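Local coordinates for putative uncharacterized protein (Burkholderia ambifaria, PDB 3W21), which binds a metal ion and 2-oxoglutarate and is probably a 2-oxoglutarate-dependent dioxygenase of the prolyl 4-hydroxylase type, at residues Glu47-Trp52 with Thr254-Gly259. Numbering follows the deposited sequence.
Sequences ERDAWW and TRRTMG. With AKG (2-oxoglutaric acid), chain D.
Arg256 passes obliquely over one face of the Trp52 indole, its CB at the rim, CD over the benzene half and guanidinium over the pyrrole half. From the strand, Arg256 CB comes first, 3.7 Å from Trp52 CZ3. CG continues beside CH2, and Arg256 CD sits almost straight above the centroid of the six-membered ring, 3.9 Å from it, a CH-pi contact. The chain then bends at chi3 (-62°), which carries the guanidinium across to the five-membered ring: Arg256 CZ stands 4.3 Å from that centroid, nearly on the ring normal, in a cation-pi contact. The guanidinium is not stacked flat, its plane standing 68° from the indole, and it dips Arg256 NH1 to 3.2 Å from Trp52 CG. Arg256 NH2 turns instead to Asp49 OD1, near the guanidinium plane, in a salt bridge of 3.6 Å. Arginine suits the place because one side chain offers both an apolar shaft for the ring and a charge for the carboxylate of Asp49, three residues before Trp52 on the helix; the broad indole has room for shaft and charge together.

The far edge of Trp52 brings CZ3 to 3.4 Å from Thr257 O. Met258, a flexible, apolar selenomethionine here, bends at chi3 to bring its CE 3.5 Å from Trp52 CA, also touching CB of Trp51.

On the strand, Thr257, short and hydroxyl-bearing, turns away from the helix and donates from OG1 to 2-oxoglutarate O4 at 2.8 Å; Arg255 NH1 makes a weak hydrogen bond to O3 of the same carboxylate. Helix 48-53 thus covers the back of strand 255-265, behind the cosubstrate pocket, consistent with the double-stranded beta-helix fold of 2-oxoglutarate dioxygenases; strands 139-143 and 178-183 flank that strand and helix 111-120 packs against Trp51 and Met258.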
loop_
_atom_site.group_PDB
_atom_site.type_symbol
_atom_site.label_atom_id
_atom_site.label_comp_id
_atom_site.label_asym_id
_atom_site.label_seq_id
_atom_site.Cartn_x
_atom_site.Cartn_y
_atom_site.Cartn_z
ATOM N N GLU A 47 12.864 14.403 -31.094
ATOM C CA GLU A 47 12.107 14.616 -29.856
ATOM C C GLU A 47 12.120 13.476 -28.824
ATOM O O GLU A 47 11.527 13.606 -27.770
ATOM C CB GLU A 47 10.675 14.971 -30.210
ATOM C CG GLU A 47 10.571 16.139 -31.177
ATOM C CD GLU A 47 9.176 16.329 -31.704
ATOM O OE1 GLU A 47 8.211 15.935 -31.008
ATOM O OE2 GLU A 47 9.038 16.878 -32.819
ATOM N N ARG A 48 12.813 12.391 -29.119
ATOM C CA ARG A 48 12.764 11.235 -28.254
ATOM C C ARG A 48 13.309 11.511 -26.874
ATOM O O ARG A 48 12.690 11.060 -25.907
ATOM C CB ARG A 48 13.431 10.030 -28.895
ATOM C CG ARG A 48 12.586 9.434 -30.003
ATOM C CD ARG A 48 13.374 9.339 -31.277
ATOM N NE ARG A 48 12.533 9.150 -32.457
ATOM C CZ ARG A 48 13.014 8.733 -33.631
ATOM N NH1 ARG A 48 14.312 8.486 -33.763
ATOM N NH2 ARG A 48 12.222 8.593 -34.683
ATOM N N ASP A 49 14.410 12.289 -26.770
ATOM C CA ASP A 49 14.944 12.666 -25.458
ATOM C C ASP A 49 13.879 13.382 -24.611
ATOM O O ASP A 49 13.750 13.140 -23.412
ATOM C CB ASP A 49 16.240 13.525 -25.569
ATOM C CG ASP A 49 17.520 12.699 -25.870
ATOM O OD1 ASP A 49 17.524 11.454 -25.809
ATOM O OD2 ASP A 49 18.556 13.318 -26.171
ATOM N N ALA A 50 13.091 14.242 -25.233
ATOM C CA ALA A 50 12.127 15.049 -24.493
ATOM C C ALA A 50 11.122 14.166 -23.710
ATOM O O ALA A 50 10.791 14.458 -22.536
ATOM C CB ALA A 50 11.406 16.024 -25.437
ATOM N N TRP A 51 10.661 13.069 -24.342
ATOM C CA TRP A 51 9.711 12.117 -23.706
ATOM C C TRP A 51 10.318 11.430 -22.499
ATOM O O TRP A 51 9.636 11.187 -21.515
ATOM C CB TRP A 51 9.273 11.084 -24.727
ATOM C CG TRP A 51 8.297 11.594 -25.738
ATOM C CD1 TRP A 51 8.538 12.526 -26.772
ATOM C CD2 TRP A 51 6.916 11.185 -25.896
ATOM N NE1 TRP A 51 7.398 12.743 -27.505
ATOM C CE2 TRP A 51 6.379 11.965 -27.025
ATOM C CE3 TRP A 51 6.062 10.302 -25.200
ATOM C CZ2 TRP A 51 5.066 11.837 -27.433
ATOM C CZ3 TRP A 51 4.755 10.176 -25.621
ATOM C CH2 TRP A 51 4.258 10.924 -26.717
ATOM N N TRP A 52 11.606 11.119 -22.566
ATOM C CA TRP A 52 12.308 10.565 -21.414
ATOM C C TRP A 52 12.565 11.552 -20.262
ATOM O O TRP A 52 12.440 11.199 -19.057
ATOM C CB TRP A 52 13.597 9.923 -21.901
ATOM C CG TRP A 52 14.385 9.262 -20.785
ATOM C CD1 TRP A 52 15.245 9.887 -19.885
ATOM C CD2 TRP A 52 14.388 7.837 -20.404
ATOM N NE1 TRP A 52 15.758 8.980 -18.988
ATOM C CE2 TRP A 52 15.303 7.721 -19.261
ATOM C CE3 TRP A 52 13.775 6.682 -20.899
ATOM C CZ2 TRP A 52 15.568 6.492 -18.640
ATOM C CZ3 TRP A 52 14.038 5.462 -20.270
ATOM C CH2 TRP A 52 14.910 5.363 -19.165
ATOM N N THR A 254 23.415 0.014 -24.168
ATOM C CA THR A 254 22.265 0.465 -23.394
ATOM C C THR A 254 21.039 0.681 -24.259
ATOM O O THR A 254 21.140 1.320 -25.296
ATOM C CB THR A 254 22.487 1.789 -22.636
ATOM O OG1 THR A 254 23.794 1.811 -22.074
ATOM C CG2 THR A 254 21.450 1.884 -21.487
ATOM N N ARG A 255 19.900 0.178 -23.759
ATOM C CA ARG A 255 18.582 0.288 -24.409
ATOM C C ARG A 255 17.658 0.952 -23.394
ATOM O O ARG A 255 17.689 0.611 -22.197
ATOM C CB ARG A 255 18.048 -1.105 -24.817
ATOM C CG ARG A 255 16.735 -1.072 -25.628
ATOM C CD ARG A 255 16.122 -2.432 -25.979
ATOM N NE ARG A 255 15.347 -2.991 -24.875
ATOM C CZ ARG A 255 14.063 -3.363 -24.912
ATOM N NH1 ARG A 255 13.333 -3.302 -26.034
ATOM N NH2 ARG A 255 13.513 -3.845 -23.798
ATOM N N ARG A 256 16.881 1.933 -23.854
ATOM C CA ARG A 256 15.964 2.646 -22.968
ATOM C C ARG A 256 14.522 2.583 -23.523
ATOM O O ARG A 256 14.302 2.794 -24.719
ATOM C CB ARG A 256 16.424 4.109 -22.782
ATOM C CG ARG A 256 17.657 4.239 -21.909
ATOM C CD ARG A 256 17.937 5.689 -21.582
ATOM N NE ARG A 256 18.217 6.472 -22.778
ATOM C CZ ARG A 256 17.839 7.737 -22.911
ATOM N NH1 ARG A 256 17.172 8.327 -21.928
ATOM N NH2 ARG A 256 18.121 8.401 -24.021
ATOM N N THR A 257 13.581 2.245 -22.642
ATOM C CA THR A 257 12.132 2.219 -22.959
ATOM C C THR A 257 11.303 2.772 -21.805
ATOM O O THR A 257 11.810 2.936 -20.687
ATOM C CB THR A 257 11.591 0.788 -23.234
ATOM O OG1 THR A 257 11.692 0.008 -22.045
ATOM C CG2 THR A 257 12.336 0.089 -24.409
HETATM N N MSE A 258 10.026 3.048 -22.077
HETATM C CA MSE A 258 9.087 3.493 -21.062
HETATM C C MSE A 258 7.903 2.586 -21.290
HETATM O O MSE A 258 7.488 2.485 -22.437
HETATM C CB MSE A 258 8.598 4.815 -21.674
HETATM C CG MSE A 258 8.509 5.948 -20.733
HETATM SE SE MSE A 258 8.308 7.468 -22.008
HETATM C CE MSE A 258 10.192 7.802 -21.886
ATOM N N GLY A 259 7.259 2.046 -20.251
ATOM C CA GLY A 259 6.180 1.083 -20.538
ATOM C C GLY A 259 5.051 1.151 -19.535
ATOM O O GLY A 259 5.209 1.666 -18.437
HETATM C C1 AKG D . 6.767 -5.734 -21.314
HETATM O O1 AKG D . 6.088 -6.502 -20.582
HETATM O O2 AKG D . 6.292 -4.679 -21.821
HETATM C C2 AKG D . 8.163 -6.141 -21.584
HETATM O O5 AKG D . 8.463 -7.325 -21.701
HETATM C C3 AKG D . 9.248 -5.099 -21.700
HETATM C C4 AKG D . 9.155 -4.370 -23.042
HETATM C C5 AKG D . 10.290 -3.371 -23.099
HETATM O O3 AKG D . 11.108 -3.533 -24.028
HETATM O O4 AKG D . 10.392 -2.445 -22.235
#